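Local coordinates for protein neurotrypsin (Mus musculus, PDB 6H8M) that acts in neuronal plasticity as a secreted serine protease, here represented by its third scavenger receptor cysteine-rich domain, and may serve structural reorganization in learning and memory, at residues N13-R18 and I104-E109; D37-V42 and V73-N78; G66-D71 and C95-D100. All coordinates share one frame; numbering follows the deposited sequence.

Contact 1: N13-R18 and I104-E109; sequences NKKEGR and ICDYLE
Lys-15 and Asp-106 reach each other by matching first torsions: in both, CG stands anti to the carbonyl carbon (chi1 -76° and -75°), and the lysine chain runs extended beyond it to carry the ammonium to the carboxylate. The two side chains cross at a slant. NZ forms a salt bridge with OD2 of Asp-106 at 3.1 Å, arriving on the anti side of that oxygen and somewhat out of the carboxylate plane; OD1 is held by the backbone N of Gly-51, so each oxygen has its own donor. Lower down, Lys-15 CD lies 4.0 Å from Asp-106 CB. Replaced by an alanine, Lys-15 would probably leave Asp-106 OD2 without its charged mate and open a gap beside Asp-106 CB, where the lysine CD had packed.

The backbones meet beneath this bridge. Cys-105 N donates to Lys-15 O at 2.8 Å, a nearly straight bond of 165°, and the cysteine's SG continues into the disulfide with Cys-44. Next to it, Glu-16 and Ile-104 form an antiparallel non-hydrogen-bonded pair, CA to CA 4.3 Å, their side chains side by side on one face, with Glu-16 CB 3.9 Å from Ile-104 CG1. The glutamate's OE2 turns to the backbone N of Glu-12.

Asn-13 shapes the approach: its OD1 takes the N-H of Lys-15 at 3.0 Å through an in-plane lone pair, making an Asx turn within a type I beta turn from Asn-13 to Glu-16. The turn brings the loop ahead of strand 18-23 alongside strand 102-105, an antiparallel closure near the two ends of this SRCR domain.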
loop_
_atom_site.group_PDB
_atom_site.type_symbol
_atom_site.label_atom_id
_atom_site.label_comp_id
_atom_site.label_asym_id
_atom_site.label_seq_id
_atom_site.Cartn_x
_atom_site.Cartn_y
_atom_site.Cartn_z
ATOM N N ASN A 13 8.964 10.396 -7.904
ATOM C CA ASN A 13 8.536 11.627 -7.248
ATOM C C ASN A 13 7.737 11.237 -5.991
ATOM O O ASN A 13 7.491 10.053 -5.743
ATOM C CB ASN A 13 7.711 12.526 -8.183
ATOM C CG ASN A 13 6.550 11.732 -8.753
ATOM O OD1 ASN A 13 5.598 11.414 -8.064
ATOM N ND2 ASN A 13 6.612 11.399 -10.027
ATOM N N LYS A 14 7.285 12.228 -5.217
ATOM C CA LYS A 14 6.745 11.946 -3.881
ATOM C C LYS A 14 5.321 11.405 -3.999
ATOM O O LYS A 14 4.821 10.905 -3.023
ATOM C CB LYS A 14 6.769 13.198 -3.003
ATOM C CG LYS A 14 5.945 14.355 -3.520
ATOM C CD LYS A 14 6.084 15.632 -2.655
ATOM C CE LYS A 14 5.398 16.826 -3.285
ATOM N NZ LYS A 14 4.045 16.457 -3.778
ATOM N N LYS A 15 4.717 11.427 -5.193
ATOM C CA LYS A 15 3.359 10.960 -5.388
ATOM C C LYS A 15 3.278 9.492 -5.785
ATOM O O LYS A 15 2.179 9.024 -5.974
ATOM C CB LYS A 15 2.657 11.803 -6.465
ATOM C CG LYS A 15 2.224 13.160 -5.972
ATOM C CD LYS A 15 1.320 13.864 -6.972
ATOM C CE LYS A 15 1.298 15.371 -6.762
ATOM N NZ LYS A 15 0.129 15.976 -7.436
ATOM N N GLU A 16 4.393 8.734 -5.802
ATOM C CA GLU A 16 4.329 7.340 -6.128
ATOM C C GLU A 16 5.461 6.609 -5.397
ATOM O O GLU A 16 6.381 7.194 -4.888
ATOM C CB GLU A 16 4.520 7.132 -7.622
ATOM C CG GLU A 16 5.925 7.480 -8.099
ATOM C CD GLU A 16 6.213 7.250 -9.576
ATOM O OE1 GLU A 16 5.268 7.293 -10.364
ATOM O OE2 GLU A 16 7.391 7.045 -9.912
ATOM N N GLY A 17 5.264 5.321 -5.186
ATOM C CA GLY A 17 6.325 4.475 -4.670
ATOM C C GLY A 17 5.773 3.245 -3.950
ATOM O O GLY A 17 4.526 3.030 -3.933
ATOM N N ARG A 18 6.676 2.480 -3.328
ATOM C CA ARG A 18 6.281 1.300 -2.516
ATOM C C ARG A 18 5.669 1.819 -1.207
ATOM O O ARG A 18 6.278 2.712 -0.585
ATOM C CB ARG A 18 7.504 0.423 -2.234
ATOM C CG ARG A 18 7.207 -0.810 -1.393
ATOM C CD ARG A 18 8.453 -1.625 -1.104
ATOM N NE ARG A 18 9.455 -0.867 -0.369
ATOM C CZ ARG A 18 10.408 -0.134 -0.933
ATOM N NH1 ARG A 18 10.493 -0.058 -2.250
ATOM N NH2 ARG A 18 11.272 0.521 -0.179
ATOM N N ILE A 104 0.571 4.786 -7.497
ATOM C CA ILE A 104 0.728 6.072 -8.092
ATOM C C ILE A 104 -0.473 6.930 -7.766
ATOM O O ILE A 104 -1.561 6.598 -8.174
ATOM C CB ILE A 104 0.908 5.968 -9.602
ATOM C CG1 ILE A 104 2.107 5.109 -9.944
ATOM C CG2 ILE A 104 1.043 7.382 -10.206
ATOM C CD1 ILE A 104 2.161 4.788 -11.379
ATOM N N CYS A 105 -0.263 8.047 -7.058
ATOM C CA CYS A 105 -1.316 8.986 -6.751
ATOM C C CYS A 105 -1.372 10.112 -7.795
ATOM O O CYS A 105 -0.381 10.446 -8.393
ATOM C CB CYS A 105 -1.099 9.615 -5.386
ATOM S SG CYS A 105 -0.785 8.453 -4.026
ATOM N N ASP A 106 -2.594 10.632 -8.023
ATOM C CA ASP A 106 -2.829 11.693 -8.989
ATOM C C ASP A 106 -2.294 11.248 -10.357
ATOM O O ASP A 106 -1.564 11.971 -11.052
ATOM C CB ASP A 106 -2.254 13.027 -8.520
ATOM C CG ASP A 106 -3.070 13.696 -7.416
ATOM O OD1 ASP A 106 -4.052 13.053 -6.896
ATOM O OD2 ASP A 106 -2.668 14.789 -7.032
ATOM N N TYR A 107 -2.669 10.023 -10.746
ATOM C CA TYR A 107 -2.175 9.402 -11.954
ATOM C C TYR A 107 -2.679 10.209 -13.153
ATOM O O TYR A 107 -3.843 10.569 -13.168
ATOM C CB TYR A 107 -2.646 7.950 -12.006
ATOM C CG TYR A 107 -2.257 7.259 -13.285
ATOM C CD1 TYR A 107 -1.040 6.595 -13.403
ATOM C CD2 TYR A 107 -3.096 7.299 -14.387
ATOM C CE1 TYR A 107 -0.671 5.983 -14.594
ATOM C CE2 TYR A 107 -2.731 6.730 -15.595
ATOM C CZ TYR A 107 -1.536 6.033 -15.676
ATOM O OH TYR A 107 -1.202 5.451 -16.844
ATOM N N LEU A 108 -1.772 10.544 -14.075
ATOM C CA LEU A 108 -2.086 11.397 -15.260
ATOM C C LEU A 108 -1.766 10.604 -16.530
ATOM O O LEU A 108 -0.640 10.144 -16.681
ATOM C CB LEU A 108 -1.232 12.669 -15.208
ATOM C CG LEU A 108 -1.894 13.958 -14.709
ATOM C CD1 LEU A 108 -0.867 15.086 -14.639
ATOM C CD2 LEU A 108 -3.062 14.375 -15.604
ATOM N N GLU A 109 -2.759 10.451 -17.415
ATOM C CA GLU A 109 -2.634 9.720 -18.704
ATOM C C GLU A 109 -2.512 8.214 -18.450
ATOM O O GLU A 109 -2.568 7.433 -19.399
ATOM C CB GLU A 109 -1.424 10.167 -19.528
ATOM C CG GLU A 109 -1.450 11.634 -19.920
ATOM C CD GLU A 109 -0.084 12.177 -20.290
ATOM O OE1 GLU A 109 -0.001 13.372 -20.634
ATOM O OE2 GLU A 109 0.894 11.403 -20.232
#

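Contact 2: D37-V42 and V73-N78; sequences DKHAAV and VKCTGN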
loop_
_atom_site.group_PDB
_atom_site.type_symbol
_atom_site.label_atom_id
_atom_site.label_comp_id
_atom_site.label_asym_id
_atom_site.label_seq_id
_atom_site.Cartn_x
_atom_site.Cartn_y
_atom_site.Cartn_z
ATOM N N ASP A 37 -6.728 -0.957 -7.415
ATOM C CA ASP A 37 -6.880 0.521 -7.495
ATOM C C ASP A 37 -7.649 1.048 -6.271
ATOM O O ASP A 37 -7.406 2.203 -5.896
ATOM C CB ASP A 37 -7.415 0.966 -8.859
ATOM C CG ASP A 37 -6.437 0.713 -9.995
ATOM O OD1 ASP A 37 -5.323 0.234 -9.716
ATOM O OD2 ASP A 37 -6.798 0.997 -11.148
ATOM N N LYS A 38 -8.596 0.273 -5.727
ATOM C CA LYS A 38 -9.339 0.694 -4.511
ATOM C C LYS A 38 -8.335 0.893 -3.363
ATOM O O LYS A 38 -8.441 1.925 -2.687
ATOM C CB LYS A 38 -10.389 -0.363 -4.159
ATOM C CG LYS A 38 -11.428 -0.629 -5.239
ATOM C CD LYS A 38 -12.491 -1.619 -4.812
ATOM C CE LYS A 38 -13.654 -1.708 -5.778
ATOM N NZ LYS A 38 -13.304 -2.473 -6.998
ATOM N N HIS A 39 -7.380 -0.028 -3.174
ATOM C CA HIS A 39 -6.360 0.180 -2.167
ATOM C C HIS A 39 -5.546 1.430 -2.433
ATOM O O HIS A 39 -5.230 2.213 -1.501
ATOM C CB HIS A 39 -5.478 -1.074 -2.047
ATOM C CG HIS A 39 -6.262 -2.305 -1.750
ATOM N ND1 HIS A 39 -6.950 -3.008 -2.725
ATOM C CD2 HIS A 39 -6.455 -2.968 -0.596
ATOM C CE1 HIS A 39 -7.651 -3.995 -2.165
ATOM N NE2 HIS A 39 -7.331 -4.027 -0.852
ATOM N N ALA A 40 -5.145 1.629 -3.684
ATOM C CA ALA A 40 -4.381 2.763 -4.054
ATOM C C ALA A 40 -5.129 4.063 -3.786
ATOM O O ALA A 40 -4.483 5.021 -3.233
ATOM C CB ALA A 40 -3.979 2.720 -5.510
ATOM N N ALA A 41 -6.445 4.068 -4.015
ATOM C CA ALA A 41 -7.275 5.263 -3.752
ATOM C C ALA A 41 -7.194 5.613 -2.261
ATOM O O ALA A 41 -7.044 6.816 -1.896
ATOM C CB ALA A 41 -8.726 5.080 -4.230
ATOM N N VAL A 42 -7.226 4.600 -1.388
ATOM C CA VAL A 42 -7.270 4.821 -0.002
ATOM C C VAL A 42 -5.904 5.348 0.496
ATOM O O VAL A 42 -5.823 6.308 1.243
ATOM C CB VAL A 42 -7.683 3.566 0.781
ATOM C CG1 VAL A 42 -7.495 3.753 2.296
ATOM C CG2 VAL A 42 -9.121 3.181 0.469
ATOM N N VAL A 73 -5.477 -6.914 2.784
ATOM C CA VAL A 73 -6.298 -5.796 3.154
ATOM C C VAL A 73 -7.520 -5.834 2.237
ATOM O O VAL A 73 -7.302 -6.078 1.048
ATOM C CB VAL A 73 -5.480 -4.499 2.952
ATOM C CG1 VAL A 73 -6.263 -3.262 3.327
ATOM C CG2 VAL A 73 -4.158 -4.537 3.700
ATOM N N LYS A 74 -8.733 -5.634 2.778
ATOM C CA LYS A 74 -9.965 -5.446 2.003
ATOM C C LYS A 74 -10.402 -3.985 2.133
ATOM O O LYS A 74 -10.568 -3.499 3.211
ATOM C CB LYS A 74 -11.105 -6.355 2.473
ATOM C CG LYS A 74 -12.305 -6.421 1.529
ATOM C CD LYS A 74 -13.313 -7.527 1.866
ATOM C CE LYS A 74 -14.573 -7.434 1.038
ATOM N NZ LYS A 74 -15.349 -8.700 1.053
ATOM N N CYS A 75 -10.471 -3.274 1.011
ATOM C CA CYS A 75 -10.860 -1.854 0.950
ATOM C C CYS A 75 -12.083 -1.806 0.009
ATOM O O CYS A 75 -12.088 -2.477 -1.040
ATOM C CB CYS A 75 -9.717 -0.970 0.402
ATOM S SG CYS A 75 -8.301 -0.682 1.547
ATOM N N THR A 76 -13.078 -0.973 0.317
ATOM C CA THR A 76 -14.106 -0.602 -0.675
ATOM C C THR A 76 -13.529 0.381 -1.710
ATOM O O THR A 76 -13.961 0.363 -2.833
ATOM C CB THR A 76 -15.321 0.049 -0.009
ATOM O OG1 THR A 76 -14.871 1.347 0.410
ATOM C CG2 THR A 76 -15.895 -0.786 1.115
ATOM N N GLY A 77 -12.509 1.196 -1.322
ATOM C CA GLY A 77 -12.008 2.266 -2.171
ATOM C C GLY A 77 -12.421 3.643 -1.708
ATOM O O GLY A 77 -11.825 4.655 -2.130
ATOM N N ASN A 78 -13.375 3.696 -0.775
ATOM C CA ASN A 78 -13.956 4.927 -0.300
ATOM C C ASN A 78 -13.343 5.402 1.024
ATOM O O ASN A 78 -13.638 6.501 1.432
ATOM C CB ASN A 78 -15.480 4.774 -0.157
ATOM C CG ASN A 78 -16.114 4.481 -1.495
ATOM O OD1 ASN A 78 -15.672 5.034 -2.494
ATOM N ND2 ASN A 78 -17.088 3.583 -1.549
#
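His-39 makes the one hydrogen bond between the two segments: its NE2 donates to Val-73 O at 2.8 Å, bent to 149° and coming from above the carbonyl plane. CG stands anti to the carbonyl carbon (chi1 -56°), which carries the ring across to Val-73 and Cys-75. ND1 accepts from the backbone N of Thr-36, so bonds at both nitrogens probably hold the ring's orientation.

Ring contacts come next. Cys-75 CB sits over one face of the imidazole as a CH-pi contact, 4.1 Å from the ring centroid, while its SG lies obliquely, 3.6 Å from His-39 CD2. Val-73 CG1 touches His-39 CD2 at 3.9 Å.

Van der Waals packing fills the rest. Val-42 CG2 meets Cys-75 SG at 4.1 Å and also rests against the Gly-77 backbone. Lys-38 CB packs 3.7 Å from Gly-77 CA, where a CB on Gly-77 would sit tightly against it and jam against Thr-76 O; the lysine CD lies 3.2 Å from that same Thr-76 O.

Helix 37-46 thus lies against the chain leaving strand 68-74. The Cys-75 to Cys-85 disulfide ties that exit to the residue just ahead of strand 86-87, while Arg-45, further along the helix, grips Gly-77 O.

Contact 3: G66-D71 and C95-D100; sequences GPIHMD and CRHSED
Ile-68 and His-97 form the tight part of this contact, their side chains lying alongside one another and running antiparallel. Ile-68 CG1 lies over one face of the imidazole, 3.9 Å from the ring centroid and displaced toward the rim, with CE1 its nearest ring atom at 3.6 Å. With CG1 anti to the carbonyl carbon (chi1 -55°) and the chain extended to the methyl, CD1 goes on past the ring to the opposing backbone, 3.6 Å from Cys-95 O and about as near the carbonyl carbon of Arg-96.

The ring that takes this methylene is gripped at both nitrogens. His-97 NE2 donates to Gly-66 O at 2.6 Å; the oxygen lies in the ring plane, though the donor stands above the plane of the carbonyl. His-97 ND1 donates to the syn lone pair of Asp-100 OD2 at 2.8 Å, also close to the ring plane. The two bonds fix the rotation of the imidazole, and the carboxylate probably raises the ring's readiness to carry a proton. Asp-100 is itself anchored, OD1 by Thr-29 OG1 and OD2 by the backbone N of Gly-64 as well.

Toward Asp-71 and Arg-96 the contact loosens. Asp-71 OD1 merely approaches Cys-95 SG, at 3.8 Å, without a bond. The CB of Arg-96 points away from segment 66-71, and the residue is exposed; Arg-96 N is held within its own loop by Glu-99 OE1 at 2.9 Å.

The loop is thus held to the start of strand 68-74 by the His-97 to Gly-66 bond and the Ile-68 packing, with Asp-100 bracing the ring from inside the loop, while the Cys-31 to Cys-95 disulfide anchors it just after strand 26-30: a long loop clamped onto the larger sheet of a cysteine-rich SRCR domain.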
loop_
_atom_site.group_PDB
_atom_site.type_symbol
_atom_site.label_atom_id
_atom_site.label_comp_id
_atom_site.label_asym_id
_atom_site.label_seq_id
_atom_site.Cartn_x
_atom_site.Cartn_y
_atom_site.Cartn_z
ATOM N N GLY A 66 12.680 -5.777 6.031
ATOM C CA GLY A 66 11.992 -5.757 7.340
ATOM C C GLY A 66 10.609 -6.404 7.254
ATOM O O GLY A 66 10.420 -7.283 6.424
ATOM N N PRO A 67 9.677 -6.096 8.180
ATOM C CA PRO A 67 8.442 -6.841 8.288
ATOM C C PRO A 67 7.527 -6.576 7.105
ATOM O O PRO A 67 7.566 -5.477 6.525
ATOM C CB PRO A 67 7.774 -6.398 9.587
ATOM C CG PRO A 67 8.731 -5.427 10.219
ATOM C CD PRO A 67 9.833 -5.101 9.244
ATOM N N ILE A 68 6.732 -7.575 6.794
ATOM C CA ILE A 68 5.557 -7.387 5.947
ATOM C C ILE A 68 4.361 -7.310 6.876
ATOM O O ILE A 68 4.015 -8.274 7.519
ATOM C CB ILE A 68 5.438 -8.498 4.912
ATOM C CG1 ILE A 68 6.730 -8.595 4.096
ATOM C CG2 ILE A 68 4.200 -8.285 4.030
ATOM C CD1 ILE A 68 6.711 -9.770 3.133
ATOM N N HIS A 69 3.863 -6.107 7.092
ATOM C CA HIS A 69 2.926 -5.851 8.187
ATOM C C HIS A 69 1.526 -6.333 7.853
ATOM O O HIS A 69 0.779 -6.698 8.817
ATOM C CB HIS A 69 2.871 -4.378 8.543
ATOM C CG HIS A 69 4.022 -3.904 9.324
ATOM N ND1 HIS A 69 4.483 -4.603 10.402
ATOM C CD2 HIS A 69 4.739 -2.754 9.258
ATOM C CE1 HIS A 69 5.461 -3.937 10.972
ATOM N NE2 HIS A 69 5.650 -2.763 10.272
ATOM N N MET A 70 1.115 -6.256 6.581
ATOM C CA MET A 70 -0.261 -6.605 6.247
ATOM C C MET A 70 -0.217 -7.439 4.964
ATOM O O MET A 70 0.617 -7.169 4.071
ATOM C CB MET A 70 -1.154 -5.364 6.056
ATOM C CG MET A 70 -0.966 -4.311 7.121
ATOM S SD MET A 70 -1.781 -2.702 6.765
ATOM C CE MET A 70 -1.737 -1.963 8.393
ATOM N N ASP A 71 -1.101 -8.429 4.916
ATOM C CA ASP A 71 -1.088 -9.591 3.992
ATOM C C ASP A 71 -2.291 -9.542 3.061
ATOM O O ASP A 71 -2.128 -9.828 1.844
ATOM C CB ASP A 71 -1.201 -10.938 4.720
ATOM C CG ASP A 71 0.068 -11.422 5.398
ATOM O OD1 ASP A 71 1.112 -11.525 4.689
ATOM O OD2 ASP A 71 0.006 -11.674 6.636
ATOM N N CYS A 95 3.813 -14.475 2.229
ATOM C CA CYS A 95 4.222 -13.345 1.369
ATOM C C CYS A 95 5.731 -13.089 1.459
ATOM O O CYS A 95 6.314 -13.317 2.461
ATOM C CB CYS A 95 3.439 -12.078 1.720
ATOM S SG CYS A 95 1.763 -12.096 1.029
ATOM N N ARG A 96 6.348 -12.558 0.390
ATOM C CA ARG A 96 7.772 -12.223 0.322
ATOM C C ARG A 96 7.853 -10.780 -0.178
ATOM O O ARG A 96 6.837 -10.274 -0.713
ATOM C CB ARG A 96 8.556 -13.138 -0.629
ATOM C CG ARG A 96 8.485 -14.639 -0.328
ATOM C CD ARG A 96 9.509 -15.510 -1.054
ATOM N NE ARG A 96 10.833 -15.259 -0.477
ATOM C CZ ARG A 96 11.840 -16.130 -0.361
ATOM N NH1 ARG A 96 11.719 -17.388 -0.750
ATOM N NH2 ARG A 96 12.986 -15.717 0.153
ATOM N N HIS A 97 9.018 -10.149 -0.002
ATOM C CA HIS A 97 9.177 -8.734 -0.395
ATOM C C HIS A 97 9.061 -8.534 -1.912
ATOM O O HIS A 97 8.787 -7.419 -2.390
ATOM C CB HIS A 97 10.461 -8.139 0.202
ATOM C CG HIS A 97 10.334 -7.757 1.638
ATOM N ND1 HIS A 97 9.522 -6.699 2.040
ATOM C CD2 HIS A 97 10.879 -8.284 2.757
ATOM C CE1 HIS A 97 9.593 -6.603 3.368
ATOM N NE2 HIS A 97 10.431 -7.538 3.829
ATOM N N SER A 98 9.239 -9.595 -2.677
ATOM C CA SER A 98 9.015 -9.570 -4.123
ATOM C C SER A 98 7.553 -9.246 -4.480
ATOM O O SER A 98 7.300 -8.916 -5.609
ATOM C CB SER A 98 9.489 -10.856 -4.719
ATOM O OG SER A 98 8.802 -11.950 -4.165
ATOM N N GLU A 99 6.623 -9.301 -3.514
ATOM C CA GLU A 99 5.185 -9.023 -3.703
ATOM C C GLU A 99 4.767 -7.706 -3.031
ATOM O O GLU A 99 3.561 -7.406 -2.918
ATOM C CB GLU A 99 4.362 -10.190 -3.118
ATOM C CG GLU A 99 4.607 -11.525 -3.818
ATOM C CD GLU A 99 4.192 -12.720 -2.966
ATOM O OE1 GLU A 99 4.913 -13.051 -2.026
ATOM O OE2 GLU A 99 3.120 -13.281 -3.225
ATOM N N ASP A 100 5.735 -6.865 -2.666
ATOM C CA ASP A 100 5.431 -5.601 -1.982
ATOM C C ASP A 100 4.561 -4.706 -2.859
ATOM O O ASP A 100 4.809 -4.567 -4.091
ATOM C CB ASP A 100 6.694 -4.853 -1.570
ATOM C CG ASP A 100 7.373 -5.452 -0.326
ATOM O OD1 ASP A 100 6.731 -6.262 0.408
ATOM O OD2 ASP A 100 8.528 -5.066 -0.073
#

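From the N terminus, the chain leaves strand 6-10 and enters contact 1, which joins that loop to strand 102-105 of the small two-stranded sheet near the C terminus; this widest loop encloses both other contacts. Inside it, helix 37-46 opens contact 2, and segment 66-71 opens contact 3 before the far end of strand 68-74 completes contact 2 at 73-78. Segment 95-100 then closes contact 3, so contacts 2 and 3 cross and share one strand. They lie on opposite sides of the domain centre, tying the helix and the late loop to the larger sheet. Contacts 1 and 3 also touch, Arg-18 CD packing 3.6 Å from Asp-100 OD2, and each contact includes one disulfide cysteine.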